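Local coordinates for Serine/threonine-protein acetyltransferase HopZ1a (Pseudomonas syringae pv. syringae, PDB 5KLP) that transfers acetyl groups from acetyl-CoA to serine, threonine and lysine residues of proteins, with inositol hexakisphosphate as cofactor, and so impairs host microtubules and immunity, at residues 120-132 / 136-148. The protein carries 10 engineered substitutions. Numbering follows the deposited sequence.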
loop_
_atom_site.group_PDB
_atom_site.type_symbol
_atom_site.label_atom_id
_atom_site.label_comp_id
_atom_site.label_asym_id
_atom_site.label_seq_id
_atom_site.Cartn_x
_atom_site.Cartn_y
_atom_site.Cartn_z
ATOM N N THR A 120 -10.964 14.530 5.074
ATOM C CA THR A 120 -10.067 13.464 4.618
ATOM C C THR A 120 -9.042 14.066 3.667
ATOM O O THR A 120 -9.353 14.961 2.889
ATOM C CB THR A 120 -10.816 12.292 3.950
ATOM O OG1 THR A 120 -11.513 12.765 2.795
ATOM C CG2 THR A 120 -11.831 11.667 4.937
ATOM N N LEU A 121 -7.809 13.581 3.755
ATOM C CA LEU A 121 -6.693 14.252 3.119
ATOM C C LEU A 121 -5.861 13.322 2.255
ATOM O O LEU A 121 -4.648 13.527 2.123
ATOM C CB LEU A 121 -5.794 14.889 4.184
ATOM C CG LEU A 121 -6.415 16.065 4.936
ATOM C CD1 LEU A 121 -5.465 16.615 6.009
ATOM C CD2 LEU A 121 -6.813 17.136 3.948
ATOM N N LYS A 122 -6.504 12.327 1.649
ATOM C CA LYS A 122 -5.775 11.366 0.834
ATOM C C LYS A 122 -4.701 10.662 1.699
ATOM O O LYS A 122 -5.007 10.176 2.796
ATOM C CB LYS A 122 -5.151 12.062 -0.392
ATOM C CG LYS A 122 -6.146 12.871 -1.262
ATOM C CD LYS A 122 -7.364 12.028 -1.679
ATOM C CE LYS A 122 -8.475 12.868 -2.342
ATOM N NZ LYS A 122 -9.289 13.664 -1.370
ATOM N N HIS A 123 -3.451 10.642 1.236
ATOM C CA HIS A 123 -2.384 9.921 1.962
ATOM C C HIS A 123 -2.809 8.514 2.397
ATOM O O HIS A 123 -2.593 8.104 3.547
ATOM C CB HIS A 123 -1.935 10.704 3.201
ATOM C CG HIS A 123 -1.224 11.975 2.870
ATOM N ND1 HIS A 123 -1.889 13.122 2.491
ATOM C CD2 HIS A 123 0.095 12.270 2.832
ATOM C CE1 HIS A 123 -1.006 14.076 2.248
ATOM N NE2 HIS A 123 0.204 13.585 2.449
ATOM N N HIS A 124 -3.411 7.791 1.469
ATOM C CA HIS A 124 -4.024 6.498 1.748
ATOM C C HIS A 124 -3.091 5.436 2.314
ATOM O O HIS A 124 -1.895 5.414 2.027
ATOM C CB HIS A 124 -4.659 5.967 0.467
ATOM C CG HIS A 124 -5.837 6.765 0.010
ATOM N ND1 HIS A 124 -5.725 8.053 -0.466
ATOM C CD2 HIS A 124 -7.158 6.467 -0.015
ATOM C CE1 HIS A 124 -6.925 8.510 -0.783
ATOM N NE2 HIS A 124 -7.812 7.569 -0.513
ATOM N N VAL A 125 -3.661 4.542 3.109
ATOM C CA VAL A 125 -2.951 3.350 3.545
ATOM C C VAL A 125 -3.855 2.154 3.326
ATOM O O VAL A 125 -5.028 2.310 2.982
ATOM C CB VAL A 125 -2.538 3.426 5.025
ATOM C CG1 VAL A 125 -1.583 4.606 5.239
ATOM C CG2 VAL A 125 -3.781 3.540 5.907
HETATM N N MSE A 126 -3.294 0.966 3.508
HETATM C CA MSE A 126 -4.025 -0.284 3.377
HETATM C C MSE A 126 -4.045 -0.978 4.720
HETATM O O MSE A 126 -2.995 -1.115 5.359
HETATM C CB MSE A 126 -3.375 -1.182 2.322
HETATM C CG MSE A 126 -4.220 -2.373 1.889
HETATM SE SE MSE A 126 -4.068 -3.918 3.063
HETATM C CE MSE A 126 -2.140 -4.272 2.837
ATOM N N ALA A 127 -5.224 -1.424 5.154
ATOM C CA ALA A 127 -5.287 -2.230 6.371
ATOM C C ALA A 127 -5.720 -3.647 6.045
ATOM O O ALA A 127 -6.721 -3.860 5.355
ATOM C CB ALA A 127 -6.230 -1.610 7.401
ATOM N N ASP A 128 -4.939 -4.600 6.545
ATOM C CA ASP A 128 -5.217 -6.024 6.421
ATOM C C ASP A 128 -5.741 -6.537 7.770
ATOM O O ASP A 128 -5.067 -6.409 8.786
ATOM C CB ASP A 128 -3.944 -6.766 5.998
ATOM C CG ASP A 128 -4.178 -8.252 5.762
ATOM O OD1 ASP A 128 -4.191 -9.029 6.736
ATOM O OD2 ASP A 128 -4.343 -8.647 4.594
ATOM N N VAL A 129 -6.947 -7.099 7.779
ATOM C CA VAL A 129 -7.661 -7.349 9.024
ATOM C C VAL A 129 -7.998 -8.826 9.215
ATOM O O VAL A 129 -8.284 -9.523 8.249
ATOM C CB VAL A 129 -8.983 -6.513 9.074
ATOM C CG1 VAL A 129 -9.805 -6.817 10.342
ATOM C CG2 VAL A 129 -8.682 -5.020 8.961
ATOM N N ARG A 130 -7.935 -9.295 10.460
ATOM C CA ARG A 130 -8.530 -10.571 10.843
ATOM C C ARG A 130 -9.492 -10.404 12.009
ATOM O O ARG A 130 -9.157 -9.766 13.012
ATOM C CB ARG A 130 -7.475 -11.610 11.230
ATOM C CG ARG A 130 -6.515 -11.970 10.138
ATOM C CD ARG A 130 -7.160 -12.731 8.979
ATOM N NE ARG A 130 -6.114 -13.106 8.034
ATOM C CZ ARG A 130 -5.569 -12.269 7.154
ATOM N NH1 ARG A 130 -5.995 -11.011 7.067
ATOM N NH2 ARG A 130 -4.601 -12.693 6.355
ATOM N N LEU A 131 -10.692 -10.954 11.860
ATOM C CA LEU A 131 -11.629 -11.069 12.974
ATOM C C LEU A 131 -11.332 -12.365 13.693
ATOM O O LEU A 131 -10.875 -13.321 13.070
ATOM C CB LEU A 131 -13.079 -11.038 12.492
ATOM C CG LEU A 131 -13.455 -9.783 11.703
ATOM C CD1 LEU A 131 -14.895 -9.873 11.200
ATOM C CD2 LEU A 131 -13.223 -8.510 12.505
ATOM N N HIS A 132 -11.558 -12.396 15.004
ATOM C CA HIS A 132 -11.197 -13.561 15.805
ATOM C C HIS A 132 -12.341 -13.997 16.723
ATOM O O HIS A 132 -13.135 -13.173 17.182
ATOM C CB HIS A 132 -9.945 -13.258 16.637
ATOM C CG HIS A 132 -8.729 -12.973 15.809
ATOM N ND1 HIS A 132 -8.125 -13.925 15.015
ATOM C CD2 HIS A 132 -8.027 -11.831 15.626
ATOM C CE1 HIS A 132 -7.097 -13.383 14.386
ATOM N NE2 HIS A 132 -7.014 -12.114 14.740
ATOM N N ALA A 136 -12.171 -9.308 19.269
ATOM C CA ALA A 136 -10.804 -8.796 19.378
ATOM C C ALA A 136 -10.003 -8.967 18.080
ATOM O O ALA A 136 -9.160 -9.859 17.983
ATOM C CB ALA A 136 -10.095 -9.487 20.512
ATOM N N PRO A 137 -10.256 -8.109 17.079
ATOM C CA PRO A 137 -9.563 -8.246 15.788
ATOM C C PRO A 137 -8.085 -7.895 15.863
ATOM O O PRO A 137 -7.650 -7.245 16.813
ATOM C CB PRO A 137 -10.296 -7.242 14.885
ATOM C CG PRO A 137 -11.543 -6.882 15.630
ATOM C CD PRO A 137 -11.182 -6.971 17.073
ATOM N N THR A 138 -7.322 -8.328 14.867
ATOM C CA THR A 138 -5.940 -7.897 14.714
ATOM C C THR A 138 -5.864 -7.136 13.406
ATOM O O THR A 138 -6.604 -7.438 12.469
ATOM C CB THR A 138 -4.943 -9.064 14.722
ATOM O OG1 THR A 138 -5.305 -10.002 13.704
ATOM C CG2 THR A 138 -4.940 -9.771 16.089
ATOM N N ILE A 139 -5.008 -6.117 13.364
ATOM C CA ILE A 139 -4.992 -5.174 12.252
ATOM C C ILE A 139 -3.562 -4.804 11.897
ATOM O O ILE A 139 -2.787 -4.382 12.744
ATOM C CB ILE A 139 -5.793 -3.884 12.568
ATOM C CG1 ILE A 139 -7.258 -4.214 12.885
ATOM C CG2 ILE A 139 -5.728 -2.901 11.397
ATOM C CD1 ILE A 139 -8.056 -3.049 13.443
ATOM N N ILE A 140 -3.222 -4.999 10.635
ATOM C CA ILE A 140 -1.931 -4.599 10.095
ATOM C C ILE A 140 -2.151 -3.447 9.133
ATOM O O ILE A 140 -2.777 -3.623 8.104
ATOM C CB ILE A 140 -1.266 -5.741 9.343
ATOM C CG1 ILE A 140 -1.029 -6.929 10.274
ATOM C CG2 ILE A 140 0.041 -5.274 8.683
ATOM C CD1 ILE A 140 -0.661 -8.175 9.519
ATOM N N ILE A 141 -1.647 -2.274 9.465
ATOM C CA ILE A 141 -1.747 -1.141 8.555
ATOM C C ILE A 141 -0.437 -0.974 7.821
ATOM O O ILE A 141 0.608 -0.777 8.447
ATOM C CB ILE A 141 -2.091 0.145 9.301
ATOM C CG1 ILE A 141 -3.459 0.021 9.975
ATOM C CG2 ILE A 141 -2.057 1.355 8.345
ATOM C CD1 ILE A 141 -3.718 1.101 10.996
ATOM N N THR A 142 -0.470 -1.078 6.500
ATOM C CA THR A 142 0.753 -0.881 5.715
ATOM C C THR A 142 0.785 0.554 5.222
ATOM O O THR A 142 -0.104 1.000 4.479
ATOM C CB THR A 142 0.847 -1.834 4.503
ATOM O OG1 THR A 142 -0.272 -1.597 3.636
ATOM C CG2 THR A 142 0.831 -3.288 4.940
ATOM N N GLU A 143 1.810 1.265 5.669
ATOM C CA GLU A 143 2.079 2.648 5.299
ATOM C C GLU A 143 3.121 2.643 4.184
ATOM O O GLU A 143 4.284 2.343 4.434
ATOM C CB GLU A 143 2.601 3.425 6.522
ATOM C CG GLU A 143 3.192 4.799 6.210
ATOM C CD GLU A 143 2.184 5.726 5.541
ATOM O OE1 GLU A 143 2.250 5.887 4.295
ATOM O OE2 GLU A 143 1.330 6.291 6.277
ATOM N N PRO A 144 2.709 2.942 2.945
ATOM C CA PRO A 144 3.646 2.912 1.814
ATOM C C PRO A 144 4.678 4.033 1.842
ATOM O O PRO A 144 5.709 3.931 1.172
ATOM C CB PRO A 144 2.726 3.067 0.593
ATOM C CG PRO A 144 1.382 2.689 1.075
ATOM C CD PRO A 144 1.327 3.170 2.496
ATOM N N ALA A 145 4.399 5.113 2.559
ATOM C CA ALA A 145 5.379 6.204 2.642
ATOM C C ALA A 145 6.029 6.190 4.027
ATOM O O ALA A 145 6.755 5.247 4.354
ATOM C CB ALA A 145 4.730 7.557 2.333
ATOM N N VAL A 146 5.750 7.195 4.859
ATOM C CA VAL A 146 6.349 7.240 6.194
ATOM C C VAL A 146 5.288 7.482 7.258
ATOM O O VAL A 146 4.267 8.127 6.999
ATOM C CB VAL A 146 7.430 8.336 6.300
ATOM C CG1 VAL A 146 8.628 7.986 5.427
ATOM C CG2 VAL A 146 6.863 9.714 5.920
ATOM N N ILE A 147 5.522 6.949 8.452
ATOM C CA ILE A 147 4.576 7.104 9.546
ATOM C C ILE A 147 4.503 8.548 10.034
ATOM O O ILE A 147 3.416 9.086 10.274
ATOM C CB ILE A 147 4.931 6.178 10.731
ATOM C CG1 ILE A 147 4.633 4.723 10.355
ATOM C CG2 ILE A 147 4.139 6.573 11.976
ATOM C CD1 ILE A 147 5.141 3.698 11.379
ATOM N N VAL A 148 5.658 9.190 10.155
ATOM C CA VAL A 148 5.706 10.472 10.847
ATOM C C VAL A 148 5.382 11.653 9.947
ATOM O O VAL A 148 4.457 12.413 10.238
ATOM C CB VAL A 148 7.080 10.683 11.506
ATOM C CG1 VAL A 148 7.225 12.115 11.993
ATOM C CG2 VAL A 148 7.258 9.675 12.650
HETATM O O HOH W 1 0.584 6.976 2.823
HETATM O O HOH W 2 -12.354 -10.464 16.238
#
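The carbonyl O of Met-126 is gripped twice by Thr-142: the backbone N gives the shorter bond, 2.8 Å and almost in line with the carbonyl, while OG1 of the same threonine, 3.3 Å from Met-126 O, approaches obliquely, tilted 30° out of the carbonyl plane. A chi1 of 60° turns the hydroxyl to this bond; the selenomethionine chain of Met-126, bent at chi2 and chi3, brings its CE to 3.4 Å from Thr-142 OG1. The pair belongs to a beta hairpin in which strands 125-130 and 138-143 run antiparallel. Between the hydrogen-bonded pairs, Ala-127 and Val-129 face Ile-141 and Ile-139, an apolar face covered in part by Leu-165 of helix 153-167.

The other face is polar toward the turn. Thr-138 OG1 and His-132 NE2 share a 2.9 Å hydrogen bond near the ring plane, and OG1 also bonds His-211 of helix 204-215. Asp-128 OD1 lies 2.7 Å from Arg-130 NH1 in a salt bridge, and Arg-107 pairs with OD2.

Toward the far end, Val-125 CG1 rests 3.5 Å from Glu-143 OE2, which is hydrogen-bonded by His-158 and Gln-154; OE1 takes the N-H of Ala-145. The hairpin brings Glu-143 into one site with His-123, their side chains not touching; with Cys-189 they are the active-site residues of this YopJ-family enzyme. Bonds converging on the carboxylate would limit its rotation.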